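Local atomic coordinates of general secretion pathway protein H (Vibrio cholerae, PDB entry 4DQ9), a protein that forms part of the type II secretion pseudopilus tip complex, critical for recognising and binding substrates such as toxins and proteases secreted from the periplasm. Residues 31-36 and 113-118; 125-130 and 142-147; 14-19 and 59-64; 38-43 and 70-75. All coordinates share one frame; numbering follows the deposited sequence.

Interaction 1 (31-36 and 113-118); sequences FGVRID and PQLFVL. With NA (sodium ion), chain C.
Gln114 starts with CG anti to its carbonyl carbon (chi1 -57°) and then bends at chi2 (97°), which lays its amide against the backbone of Ile35. The setting is an antiparallel strand pair, 31-36 with 115-117, that ends in a classic beta bulge: Gln114 and Leu115 both face Val33. Beyond the bulge the Gln114 side chain takes over the pairing. OE1 accepts from Ile35 N at 2.7 Å, on a lone pair, and NE2 donates to Ile35 O at 2.9 Å. Both amide atoms are used, so the rotation of the group is fixed. Phe31 with Val117 and Val33 with Leu115 are the hydrogen-bonded pairs. Val33 N donates to Leu115 O at 2.8 Å in the carbonyl plane. On the face that carries Val33 and Leu115, Ile35 CD1 meets Leu115 CD1 at 3.9 Å, and helix 2-27 packs on Phe31 and Val33. At the far end Arg34 holds Asp36 side-on, with NE and NH2 both directed to OD2. Arg34 NH1 turns instead to Pro111 O and Glu110. Asp36 OD2 also binds a sodium ion at 2.7 Å, in a site shared with Thr43.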
loop_
_atom_site.group_PDB
_atom_site.type_symbol
_atom_site.label_atom_id
_atom_site.label_comp_id
_atom_site.label_asym_id
_atom_site.label_seq_id
_atom_site.Cartn_x
_atom_site.Cartn_y
_atom_site.Cartn_z
ATOM N N PHE A 31 -7.437 1.478 5.955
ATOM C CA PHE A 31 -6.475 2.190 6.788
ATOM C C PHE A 31 -5.228 1.366 6.996
ATOM O O PHE A 31 -5.136 0.280 6.467
ATOM C CB PHE A 31 -7.166 2.548 8.127
ATOM C CG PHE A 31 -8.335 3.478 7.951
ATOM C CD1 PHE A 31 -9.635 2.990 7.688
ATOM C CD2 PHE A 31 -8.179 4.866 8.005
ATOM C CE1 PHE A 31 -10.698 3.825 7.517
ATOM C CE2 PHE A 31 -9.248 5.703 7.791
ATOM C CZ PHE A 31 -10.500 5.225 7.577
ATOM N N GLY A 32 -4.257 1.914 7.680
ATOM C CA GLY A 32 -3.042 1.204 7.846
ATOM C C GLY A 32 -2.232 1.831 8.977
ATOM O O GLY A 32 -2.488 2.967 9.357
ATOM N N VAL A 33 -1.194 1.116 9.464
ATOM C CA VAL A 33 -0.315 1.662 10.462
ATOM C C VAL A 33 1.124 1.501 9.930
ATOM O O VAL A 33 1.506 0.444 9.426
ATOM C CB VAL A 33 -0.393 0.960 11.810
ATOM C CG1 VAL A 33 0.687 1.534 12.692
ATOM C CG2 VAL A 33 -1.758 1.016 12.363
ATOM N N ARG A 34 1.872 2.621 9.862
ATOM C CA ARG A 34 3.309 2.591 9.559
ATOM C C ARG A 34 4.106 2.616 10.877
ATOM O O ARG A 34 3.794 3.470 11.741
ATOM C CB ARG A 34 3.724 3.698 8.642
ATOM C CG ARG A 34 5.162 3.378 8.197
ATOM C CD ARG A 34 5.640 4.265 7.211
ATOM N NE ARG A 34 5.834 5.539 7.891
ATOM C CZ ARG A 34 5.168 6.653 7.650
ATOM N NH1 ARG A 34 4.215 6.714 6.746
ATOM N NH2 ARG A 34 5.464 7.715 8.395
ATOM N N ILE A 35 4.933 1.589 11.128
ATOM C CA ILE A 35 5.771 1.574 12.272
ATOM C C ILE A 35 7.200 1.973 11.844
ATOM O O ILE A 35 7.759 1.385 10.918
ATOM C CB ILE A 35 5.792 0.111 12.785
ATOM C CG1 ILE A 35 4.373 -0.451 13.007
ATOM C CG2 ILE A 35 6.666 0.026 14.089
ATOM C CD1 ILE A 35 4.296 -2.002 13.232
ATOM N N ASP A 36 7.805 2.945 12.528
ATOM C CA ASP A 36 9.172 3.422 12.265
ATOM C C ASP A 36 9.974 3.137 13.527
ATOM O O ASP A 36 9.917 3.838 14.495
ATOM C CB ASP A 36 9.153 4.862 11.892
ATOM C CG ASP A 36 8.383 5.174 10.506
ATOM O OD1 ASP A 36 8.580 4.438 9.467
ATOM O OD2 ASP A 36 7.718 6.298 10.342
ATOM N N PRO A 113 2.148 1.822 4.841
ATOM C CA PRO A 113 2.049 1.080 6.123
ATOM C C PRO A 113 2.482 -0.350 5.986
ATOM O O PRO A 113 2.262 -0.948 4.901
ATOM C CB PRO A 113 0.525 1.080 6.391
ATOM C CG PRO A 113 -0.078 1.268 4.954
ATOM C CD PRO A 113 0.849 2.099 4.254
ATOM N N GLN A 114 3.070 -0.946 7.030
ATOM C CA GLN A 114 3.362 -2.375 7.059
ATOM C C GLN A 114 2.143 -3.124 7.547
ATOM O O GLN A 114 1.994 -4.313 7.252
ATOM C CB GLN A 114 4.514 -2.752 7.988
ATOM C CG GLN A 114 5.767 -2.050 7.643
ATOM C CD GLN A 114 5.951 -0.781 8.542
ATOM O OE1 GLN A 114 4.956 -0.173 9.083
ATOM N NE2 GLN A 114 7.202 -0.436 8.771
ATOM N N LEU A 115 1.261 -2.445 8.244
ATOM C CA LEU A 115 0.021 -3.054 8.750
ATOM C C LEU A 115 -1.186 -2.565 8.015
ATOM O O LEU A 115 -1.488 -1.366 8.108
ATOM C CB LEU A 115 -0.139 -2.872 10.280
ATOM C CG LEU A 115 1.041 -3.113 11.210
ATOM C CD1 LEU A 115 0.583 -2.858 12.675
ATOM C CD2 LEU A 115 1.524 -4.541 10.981
ATOM N N PHE A 116 -1.867 -3.427 7.265
ATOM C CA PHE A 116 -3.068 -3.078 6.606
ATOM C C PHE A 116 -4.264 -3.352 7.463
ATOM O O PHE A 116 -4.364 -4.420 8.108
ATOM C CB PHE A 116 -3.187 -3.750 5.235
ATOM C CG PHE A 116 -1.984 -3.539 4.366
ATOM C CD1 PHE A 116 -1.844 -2.316 3.684
ATOM C CD2 PHE A 116 -1.030 -4.503 4.179
ATOM C CE1 PHE A 116 -0.724 -2.133 2.847
ATOM C CE2 PHE A 116 0.166 -4.235 3.403
ATOM C CZ PHE A 116 0.230 -3.036 2.697
ATOM N N VAL A 117 -5.189 -2.412 7.440
ATOM C CA VAL A 117 -6.405 -2.455 8.255
ATOM C C VAL A 117 -7.534 -2.257 7.246
ATOM O O VAL A 117 -7.966 -1.113 7.002
ATOM C CB VAL A 117 -6.386 -1.440 9.380
ATOM C CG1 VAL A 117 -7.735 -1.490 10.269
ATOM C CG2 VAL A 117 -5.139 -1.622 10.252
ATOM N N LEU A 118 -7.946 -3.382 6.658
ATOM C CA LEU A 118 -8.794 -3.332 5.479
ATOM C C LEU A 118 -10.328 -3.249 5.843
ATOM O O LEU A 118 -10.766 -3.660 6.918
ATOM C CB LEU A 118 -8.561 -4.525 4.611
ATOM C CG LEU A 118 -7.108 -4.859 4.191
ATOM C CD1 LEU A 118 -7.014 -6.083 3.323
ATOM C CD2 LEU A 118 -6.513 -3.656 3.581
HETATM NA NA NA C . 5.404 6.020 11.752
#

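Interaction 2 (125-130 and 142-147); sequences PFTLSI and RVTAQE
Phe126 and Pro125 meet the 142-147 segment at the open end of a beta hairpin, whose arms are strands 126-132 and 141-145. Phe126 CG stands between its backbone N and carbonyl carbon (chi1 76°), and this turns the ring across to the partner strand. One ring face has Ala145 N above it, offset toward the rim. CE1 presses on Ala145 CB at 3.4 Å, a tight approach. At the opposite rim of the ring CE2 comes to 3.4 Å from Val143 O, which approaches obliquely, and CZ lies 4.2 Å from Val143 CG1. The side chains of Phe126 and Val143 run side by side in the same direction. Both reach helix 2-27, where Phe13 touches each of them and Leu17 touches Phe126. Pro125 is more open to solvent. Its CA-H points to Ala145 O, with Pro125 CA 3.3 Å from that oxygen. Residue Asp50 of the second subunit packs on this proline.

Phe126 with Ala145 and Leu128 with Val143 are hydrogen-bonded pairs, and they join the arms by four backbone bonds. The opposite sheet face carries Thr127, Thr144, Ser129 and Arg142. Arg142 NH1 finds its partners outside, at Gln140 O and Ala155 O. Between the threonines, Thr127 OG1 lies 3.2 Å from the methyl carbon Thr144 CG2.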
loop_
_atom_site.group_PDB
_atom_site.type_symbol
_atom_site.label_atom_id
_atom_site.label_comp_id
_atom_site.label_asym_id
_atom_site.label_seq_id
_atom_site.Cartn_x
_atom_site.Cartn_y
_atom_site.Cartn_z
ATOM N N PRO A 125 -1.295 -9.862 10.101
ATOM C CA PRO A 125 -0.862 -10.494 11.356
ATOM C C PRO A 125 0.421 -9.905 11.822
ATOM O O PRO A 125 1.340 -9.796 11.044
ATOM C CB PRO A 125 -0.810 -11.939 11.011
ATOM C CG PRO A 125 -1.693 -12.103 9.773
ATOM C CD PRO A 125 -1.553 -10.856 9.030
ATOM N N PHE A 126 0.495 -9.527 13.089
ATOM C CA PHE A 126 1.733 -8.912 13.578
ATOM C C PHE A 126 1.741 -8.954 15.106
ATOM O O PHE A 126 0.680 -9.161 15.741
ATOM C CB PHE A 126 1.847 -7.418 13.106
ATOM C CG PHE A 126 0.932 -6.498 13.901
ATOM C CD1 PHE A 126 -0.488 -6.364 13.678
ATOM C CD2 PHE A 126 1.438 -5.789 15.039
ATOM C CE1 PHE A 126 -1.307 -5.611 14.477
ATOM C CE2 PHE A 126 0.613 -5.040 15.828
ATOM C CZ PHE A 126 -0.786 -4.899 15.599
ATOM N N THR A 127 2.914 -8.621 15.672
ATOM C CA THR A 127 3.098 -8.328 17.103
ATOM C C THR A 127 3.902 -7.005 17.192
ATOM O O THR A 127 4.933 -6.927 16.490
ATOM C CB THR A 127 3.819 -9.423 17.796
ATOM O OG1 THR A 127 2.999 -10.585 17.744
ATOM C CG2 THR A 127 4.022 -9.066 19.279
ATOM N N LEU A 128 3.412 -6.041 17.990
ATOM C CA LEU A 128 4.156 -4.801 18.250
ATOM C C LEU A 128 4.432 -4.847 19.756
ATOM O O LEU A 128 3.493 -4.997 20.545
ATOM C CB LEU A 128 3.362 -3.559 17.915
ATOM C CG LEU A 128 4.177 -2.313 18.291
ATOM C CD1 LEU A 128 4.965 -1.856 17.127
ATOM C CD2 LEU A 128 3.250 -1.232 18.797
ATOM N N SER A 129 5.688 -4.698 20.136
ATOM C CA SER A 129 5.966 -4.632 21.562
ATOM C C SER A 129 6.643 -3.348 21.915
ATOM O O SER A 129 7.346 -2.704 21.096
ATOM C CB SER A 129 6.762 -5.806 21.956
ATOM O OG SER A 129 8.029 -5.637 21.630
ATOM N N ILE A 130 6.402 -2.948 23.152
ATOM C CA ILE A 130 6.829 -1.608 23.698
ATOM C C ILE A 130 7.440 -1.907 25.040
ATOM O O ILE A 130 6.822 -2.528 25.881
ATOM C CB ILE A 130 5.697 -0.594 23.800
ATOM C CG1 ILE A 130 5.038 -0.262 22.405
ATOM C CG2 ILE A 130 6.142 0.827 24.477
ATOM C CD1 ILE A 130 3.697 0.494 22.420
ATOM N N ARG A 142 2.559 -5.817 24.663
ATOM C CA ARG A 142 2.467 -6.050 23.214
ATOM C C ARG A 142 1.025 -6.047 22.767
ATOM O O ARG A 142 0.099 -6.291 23.530
ATOM C CB ARG A 142 3.169 -7.327 22.803
ATOM C CG ARG A 142 2.670 -8.525 23.333
ATOM C CD ARG A 142 3.722 -9.683 23.216
ATOM N NE ARG A 142 3.140 -10.921 23.760
ATOM C CZ ARG A 142 3.092 -11.246 25.057
ATOM N NH1 ARG A 142 3.621 -10.478 25.980
ATOM N NH2 ARG A 142 2.543 -12.409 25.449
ATOM N N VAL A 143 0.870 -5.667 21.508
ATOM C CA VAL A 143 -0.393 -5.783 20.848
ATOM C C VAL A 143 -0.177 -6.710 19.657
ATOM O O VAL A 143 0.815 -6.534 18.921
ATOM C CB VAL A 143 -0.874 -4.424 20.354
ATOM C CG1 VAL A 143 -2.122 -4.630 19.536
ATOM C CG2 VAL A 143 -1.219 -3.503 21.556
ATOM N N THR A 144 -1.072 -7.677 19.458
ATOM C CA THR A 144 -0.940 -8.646 18.395
ATOM C C THR A 144 -2.234 -8.695 17.602
ATOM O O THR A 144 -3.331 -8.682 18.196
ATOM C CB THR A 144 -0.681 -10.054 18.898
ATOM O OG1 THR A 144 -1.821 -10.476 19.680
ATOM C CG2 THR A 144 0.508 -10.101 19.748
ATOM N N ALA A 145 -2.123 -8.888 16.303
ATOM C CA ALA A 145 -3.272 -9.270 15.495
ATOM C C ALA A 145 -3.050 -10.634 14.922
ATOM O O ALA A 145 -2.024 -10.887 14.431
ATOM C CB ALA A 145 -3.463 -8.289 14.331
ATOM N N GLN A 146 -4.201 -11.207 14.565
ATOM C CA GLN A 146 -4.254 -12.136 13.442
ATOM C C GLN A 146 -5.157 -11.663 12.211
ATOM O O GLN A 146 -5.825 -10.621 12.256
ATOM C CB GLN A 146 -4.472 -13.558 13.922
ATOM C CG GLN A 146 -3.228 -14.535 13.744
ATOM C CD GLN A 146 -3.218 -15.322 12.378
ATOM O OE1 GLN A 146 -3.514 -14.772 11.297
ATOM N NE2 GLN A 146 -2.870 -16.618 12.447
ATOM N N GLU A 147 -5.112 -12.423 11.140
ATOM C CA GLU A 147 -5.647 -11.973 9.842
ATOM C C GLU A 147 -7.122 -11.634 9.925
ATOM O O GLU A 147 -7.568 -10.771 9.193
ATOM C CB GLU A 147 -5.410 -13.002 8.751
ATOM C CG GLU A 147 -5.708 -12.502 7.305
ATOM C CD GLU A 147 -5.762 -13.664 6.311
ATOM O OE1 GLU A 147 -6.560 -13.663 5.340
ATOM O OE2 GLU A 147 -5.014 -14.619 6.534
#

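Interaction 3 (14-19 and 59-64); sequences YQRLLL and DKMTNQ
The guanidinium of Arg16 meets Thr62 with its edge. Thr62 O lies in the guanidinium plane, while Met61 CB approaches the group obliquely. The grip is end-on, with one nitrogen to each of two oxygens. NH1 donates to Thr62 O at 2.9 Å, although it sits above the plane of that carbonyl and the bond is bent (132°). NH2 donates to the hydroxyl Thr62 OG1 at 2.9 Å, here tilted from the guanidinium plane. A weak third bond runs from NH1 to the same hydroxyl. NE donates to Ser12 OG, one turn earlier in the helix. All three nitrogens of the group are therefore engaged, which should restrict its rotation.

The aliphatic part of Arg16 has a different task. Its chain is extended from CG to NE and crosses the Met61 side chain, whose SD is 3.8 Å from Arg16 CG. The same sulfur touches Leu19 CD2 at 3.9 Å. It thus sits between two residues on successive turns of the helix. Leu19 CD1 also meets Lys60 CB at 3.8 Å. The ammonium of Lys60 pairs with Glu23, further along the helix.

This contact lies at the surface. It joins helix 2-27 to the irregular portion of 54-66, an outermost strand of its antiparallel sheet. Phe44 of the adjacent strand 41-48 touches both Arg16 and Met61. Trp56 packs on Leu19, and on another side of the helix Leu17 packs against Val143 and Leu151 of the second sheet.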
loop_
_atom_site.group_PDB
_atom_site.type_symbol
_atom_site.label_atom_id
_atom_site.label_comp_id
_atom_site.label_asym_id
_atom_site.label_seq_id
_atom_site.Cartn_x
_atom_site.Cartn_y
_atom_site.Cartn_z
ATOM N N TYR A 14 -3.277 -0.084 21.252
ATOM C CA TYR A 14 -4.397 -0.997 21.193
ATOM C C TYR A 14 -5.644 -0.224 20.868
ATOM O O TYR A 14 -6.388 -0.643 19.992
ATOM C CB TYR A 14 -4.515 -1.731 22.481
ATOM C CG TYR A 14 -5.644 -2.663 22.602
ATOM C CD1 TYR A 14 -5.623 -3.867 21.902
ATOM C CD2 TYR A 14 -6.626 -2.445 23.583
ATOM C CE1 TYR A 14 -6.640 -4.758 22.055
ATOM C CE2 TYR A 14 -7.609 -3.359 23.782
ATOM C CZ TYR A 14 -7.618 -4.499 22.962
ATOM O OH TYR A 14 -8.568 -5.489 23.086
ATOM N N GLN A 15 -5.860 0.890 21.553
ATOM C CA GLN A 15 -7.083 1.685 21.395
ATOM C C GLN A 15 -7.134 2.259 20.019
ATOM O O GLN A 15 -8.226 2.265 19.394
ATOM C CB GLN A 15 -7.143 2.814 22.374
ATOM C CG GLN A 15 -7.222 2.308 23.818
ATOM C CD GLN A 15 -7.149 3.490 24.869
ATOM O OE1 GLN A 15 -6.599 4.569 24.614
ATOM N NE2 GLN A 15 -7.738 3.276 26.056
ATOM N N ARG A 16 -5.951 2.631 19.481
ATOM C CA ARG A 16 -5.925 3.257 18.172
ATOM C C ARG A 16 -6.112 2.214 17.080
ATOM O O ARG A 16 -6.824 2.481 16.095
ATOM C CB ARG A 16 -4.609 4.022 17.960
ATOM C CG ARG A 16 -4.585 5.244 18.893
ATOM C CD ARG A 16 -3.125 5.654 19.234
ATOM N NE ARG A 16 -3.117 6.864 20.098
ATOM C CZ ARG A 16 -3.359 8.048 19.593
ATOM N NH1 ARG A 16 -3.570 8.154 18.312
ATOM N NH2 ARG A 16 -3.332 9.166 20.339
ATOM N N LEU A 17 -5.529 1.029 17.249
ATOM C CA LEU A 17 -5.684 0.001 16.265
ATOM C C LEU A 17 -7.208 -0.424 16.230
ATOM O O LEU A 17 -7.777 -0.628 15.135
ATOM C CB LEU A 17 -4.821 -1.131 16.618
ATOM C CG LEU A 17 -4.913 -2.330 15.697
ATOM C CD1 LEU A 17 -4.462 -1.974 14.277
ATOM C CD2 LEU A 17 -4.096 -3.518 16.312
ATOM N N LEU A 18 -7.808 -0.606 17.392
ATOM C CA LEU A 18 -9.203 -1.045 17.467
ATOM C C LEU A 18 -10.021 -0.022 16.738
ATOM O O LEU A 18 -10.942 -0.349 15.950
ATOM C CB LEU A 18 -9.628 -1.211 18.910
ATOM C CG LEU A 18 -9.310 -2.460 19.695
ATOM C CD1 LEU A 18 -10.244 -2.502 21.005
ATOM C CD2 LEU A 18 -9.510 -3.693 19.030
ATOM N N LEU A 19 -9.744 1.267 16.982
ATOM C CA LEU A 19 -10.508 2.349 16.393
ATOM C C LEU A 19 -10.427 2.308 14.876
ATOM O O LEU A 19 -11.453 2.471 14.138
ATOM C CB LEU A 19 -10.062 3.710 16.933
ATOM C CG LEU A 19 -11.008 4.827 16.637
ATOM C CD1 LEU A 19 -10.987 6.003 17.696
ATOM C CD2 LEU A 19 -10.561 5.377 15.292
ATOM N N ASP A 59 -11.529 13.382 13.472
ATOM C CA ASP A 59 -11.956 13.987 14.725
ATOM C C ASP A 59 -12.054 13.000 15.861
ATOM O O ASP A 59 -12.787 13.263 16.811
ATOM C CB ASP A 59 -13.303 14.794 14.592
ATOM C CG ASP A 59 -14.546 13.883 14.365
ATOM O OD1 ASP A 59 -14.427 12.666 14.124
ATOM O OD2 ASP A 59 -15.691 14.407 14.432
ATOM N N LYS A 60 -11.387 11.849 15.775
ATOM C CA LYS A 60 -11.453 10.782 16.799
ATOM C C LYS A 60 -10.141 10.569 17.514
ATOM O O LYS A 60 -10.144 10.313 18.729
ATOM C CB LYS A 60 -11.879 9.404 16.165
ATOM C CG LYS A 60 -13.300 9.608 15.598
ATOM C CD LYS A 60 -13.845 8.307 14.952
ATOM C CE LYS A 60 -15.372 8.447 14.815
ATOM N NZ LYS A 60 -15.903 7.101 14.267
ATOM N N MET A 61 -9.030 10.766 16.820
ATOM C CA MET A 61 -7.669 10.459 17.341
ATOM C C MET A 61 -6.586 11.193 16.567
ATOM O O MET A 61 -6.709 11.385 15.395
ATOM C CB MET A 61 -7.425 9.002 17.376
ATOM C CG MET A 61 -7.276 8.315 15.993
ATOM S SD MET A 61 -6.929 6.569 16.238
ATOM C CE MET A 61 -5.927 6.286 14.767
ATOM N N THR A 62 -5.481 11.550 17.228
ATOM C CA THR A 62 -4.313 11.980 16.509
ATOM C C THR A 62 -3.795 10.847 15.631
ATOM O O THR A 62 -4.026 9.667 15.917
ATOM C CB THR A 62 -3.180 12.381 17.460
ATOM O OG1 THR A 62 -2.929 11.317 18.363
ATOM C CG2 THR A 62 -3.588 13.613 18.277
ATOM N N ASN A 63 -3.122 11.210 14.561
ATOM C CA ASN A 63 -2.684 10.237 13.572
ATOM C C ASN A 63 -1.166 9.892 13.601
ATOM O O ASN A 63 -0.736 9.183 12.755
ATOM C CB ASN A 63 -3.136 10.673 12.168
ATOM C CG ASN A 63 -2.544 12.020 11.769
ATOM O OD1 ASN A 63 -1.378 12.315 11.983
ATOM N ND2 ASN A 63 -3.362 12.866 11.144
ATOM N N GLN A 64 -0.400 10.413 14.549
ATOM C CA GLN A 64 0.984 10.048 14.704
ATOM C C GLN A 64 1.295 10.081 16.191
ATOM O O GLN A 64 0.908 11.033 16.881
ATOM C CB GLN A 64 1.863 11.039 13.988
ATOM C CG GLN A 64 3.203 10.451 13.769
ATOM C CD GLN A 64 3.976 11.168 12.707
ATOM O OE1 GLN A 64 4.337 10.607 11.630
ATOM N NE2 GLN A 64 4.274 12.385 13.002
#

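Interaction 4 (38-43 and 70-75); sequences DTRRLT and GLQLDF. With NA (sodium ion), chain C.
Leu73 forms the buried, apolar part of this contact; Arg40 makes the closest approach and leads to its more exposed side, where the polar bonds are weak. Leu73 CG takes the position between its backbone N and carbonyl carbon (chi1 55°), which puts CD2 against Leu42. CD2 lies 4.1 Å from Leu42 CG, and the two leucines slide past each other in opposite directions. Leu73 CG also lies 4.2 Å from Arg40 CA. Ile35 packs on both leucines, and Phe13 of helix 2-27 touches Leu42, so this half is buried and apolar.

Toward solvent the chemistry changes. Arg40 reaches along the start of strand 71-77 and bends at chi3. Its CD is close to Leu71 O, at 3.2 Å, and also meets Gln72 OE1 at 3.6 Å. Its NH1 makes a weak hydrogen bond to Leu71 O at 3.4 Å and a second weak one to Leu67 O. Both probably hold the guanidinium only lightly.

The backbone of Arg40 is left-handed (phi 61°). Arg40 and Arg41 both face Asp36, which is a G1 beta bulge in the hairpin of strands 31-36 and 41-48. Beyond the bulge Thr43 OG1 binds the sodium ion at 2.6 Å, in a site formed with Asp36 across that hairpin.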
loop_
_atom_site.group_PDB
_atom_site.type_symbol
_atom_site.label_atom_id
_atom_site.label_comp_id
_atom_site.label_asym_id
_atom_site.label_seq_id
_atom_site.Cartn_x
_atom_site.Cartn_y
_atom_site.Cartn_z
ATOM N N ASP A 38 13.108 3.062 14.085
ATOM C CA ASP A 38 14.257 3.901 14.428
ATOM C C ASP A 38 13.910 5.208 15.100
ATOM O O ASP A 38 14.711 5.675 15.891
ATOM C CB ASP A 38 15.148 4.099 13.186
ATOM C CG ASP A 38 15.714 2.777 12.663
ATOM O OD1 ASP A 38 15.778 1.798 13.448
ATOM O OD2 ASP A 38 16.038 2.671 11.450
ATOM N N THR A 39 12.741 5.781 14.843
ATOM C CA THR A 39 12.279 7.021 15.415
ATOM C C THR A 39 11.176 6.754 16.490
ATOM O O THR A 39 10.731 7.712 17.107
ATOM C CB THR A 39 11.725 7.973 14.305
ATOM O OG1 THR A 39 10.695 7.237 13.605
ATOM C CG2 THR A 39 12.885 8.418 13.382
ATOM N N ARG A 40 10.799 5.507 16.686
ATOM C CA ARG A 40 9.828 5.072 17.681
ATOM C C ARG A 40 8.468 5.751 17.394
ATOM O O ARG A 40 7.798 6.185 18.319
ATOM C CB ARG A 40 10.338 5.373 19.095
ATOM C CG ARG A 40 11.783 4.794 19.340
ATOM C CD ARG A 40 12.535 5.253 20.569
ATOM N NE ARG A 40 12.745 6.713 20.619
ATOM C CZ ARG A 40 12.070 7.561 21.402
ATOM N NH1 ARG A 40 11.235 7.121 22.331
ATOM N NH2 ARG A 40 12.264 8.880 21.317
ATOM N N ARG A 41 8.072 5.776 16.137
ATOM C CA ARG A 41 6.874 6.475 15.732
ATOM C C ARG A 41 5.855 5.519 15.160
ATOM O O ARG A 41 6.251 4.517 14.474
ATOM C CB ARG A 41 7.281 7.515 14.694
ATOM C CG ARG A 41 6.217 8.549 14.599
ATOM C CD ARG A 41 6.698 9.808 13.827
ATOM N NE ARG A 41 7.926 10.351 14.361
ATOM C CZ ARG A 41 8.777 11.056 13.617
ATOM N NH1 ARG A 41 8.517 11.309 12.322
ATOM N NH2 ARG A 41 9.889 11.515 14.161
ATOM N N LEU A 42 4.554 5.814 15.365
ATOM C CA LEU A 42 3.528 5.021 14.747
ATOM C C LEU A 42 2.712 6.061 14.026
ATOM O O LEU A 42 2.304 7.106 14.645
ATOM C CB LEU A 42 2.712 4.332 15.826
ATOM C CG LEU A 42 3.470 3.316 16.698
ATOM C CD1 LEU A 42 2.639 2.994 18.002
ATOM C CD2 LEU A 42 3.794 2.123 15.768
ATOM N N THR A 43 2.402 5.766 12.763
ATOM C CA THR A 43 1.536 6.736 12.017
ATOM C C THR A 43 0.317 6.011 11.453
ATOM O O THR A 43 0.449 4.896 10.966
ATOM C CB THR A 43 2.316 7.275 10.822
ATOM O OG1 THR A 43 3.548 7.835 11.338
ATOM C CG2 THR A 43 1.542 8.449 10.050
ATOM N N GLY A 70 13.204 6.838 26.594
ATOM C CA GLY A 70 13.334 5.755 27.559
ATOM C C GLY A 70 12.581 4.527 27.136
ATOM O O GLY A 70 12.865 3.472 27.711
ATOM N N LEU A 71 11.605 4.644 26.199
ATOM C CA LEU A 71 10.940 3.494 25.634
ATOM C C LEU A 71 11.448 3.162 24.244
ATOM O O LEU A 71 11.926 4.063 23.531
ATOM C CB LEU A 71 9.401 3.706 25.518
ATOM C CG LEU A 71 8.771 3.875 26.855
ATOM C CD1 LEU A 71 7.334 4.281 26.637
ATOM C CD2 LEU A 71 8.808 2.540 27.609
ATOM N N GLN A 72 11.323 1.887 23.894
ATOM C CA GLN A 72 11.670 1.334 22.568
ATOM C C GLN A 72 10.406 0.670 22.045
ATOM O O GLN A 72 9.541 0.213 22.833
ATOM C CB GLN A 72 12.738 0.266 22.625
ATOM C CG GLN A 72 14.096 0.700 23.245
ATOM C CD GLN A 72 14.877 1.492 22.320
ATOM O OE1 GLN A 72 14.324 2.242 21.516
ATOM N NE2 GLN A 72 16.198 1.351 22.376
ATOM N N LEU A 73 10.354 0.548 20.729
ATOM C CA LEU A 73 9.394 -0.361 20.192
ATOM C C LEU A 73 10.029 -1.307 19.128
ATOM O O LEU A 73 11.098 -1.035 18.551
ATOM C CB LEU A 73 8.182 0.248 19.644
ATOM C CG LEU A 73 8.276 1.308 18.592
ATOM C CD1 LEU A 73 8.505 0.746 17.240
ATOM C CD2 LEU A 73 6.938 1.993 18.515
ATOM N N ASP A 74 9.327 -2.388 18.888
ATOM C CA ASP A 74 9.731 -3.383 17.897
ATOM C C ASP A 74 8.552 -4.144 17.358
ATOM O O ASP A 74 7.453 -4.047 17.941
ATOM C CB ASP A 74 10.748 -4.321 18.523
ATOM C CG ASP A 74 11.696 -4.951 17.507
ATOM O OD1 ASP A 74 11.521 -4.846 16.239
ATOM O OD2 ASP A 74 12.762 -5.515 17.983
ATOM N N PHE A 75 8.701 -4.828 16.244
ATOM C CA PHE A 75 7.542 -5.507 15.693
ATOM C C PHE A 75 8.026 -6.758 14.882
ATOM O O PHE A 75 9.188 -6.800 14.417
ATOM C CB PHE A 75 6.606 -4.641 14.857
ATOM C CG PHE A 75 7.074 -4.281 13.487
ATOM C CD1 PHE A 75 8.087 -3.327 13.307
ATOM C CD2 PHE A 75 6.460 -4.839 12.377
ATOM C CE1 PHE A 75 8.552 -2.954 12.042
ATOM C CE2 PHE A 75 6.918 -4.502 11.071
ATOM C CZ PHE A 75 8.000 -3.562 10.914
HETATM NA NA NA C . 5.404 6.020 11.752
#

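Overall arrangement
Interactions 1 and 2 are strand pairings, one in each of the two antiparallel sheets, and backbone hydrogen bonds dominate both. Interaction 1 is the more deeply buried. Interaction 4 bridges the two sheets by side chains and is also buried, but has just one weak polar bond. Interaction 3 is the surface contact, where helix 2-27 meets an irregular edge through an arginine and a methionine. The sheets meet where Leu115 touches Phe126 and Ile35 touches Phe75 and Leu128. Leu17 links the helix to both pairings, through Val117 and Phe126. Interactions 1 and 4 share a sodium ion, and Gln64 of 59-64 bonds to the Thr43 hydroxyl that binds it.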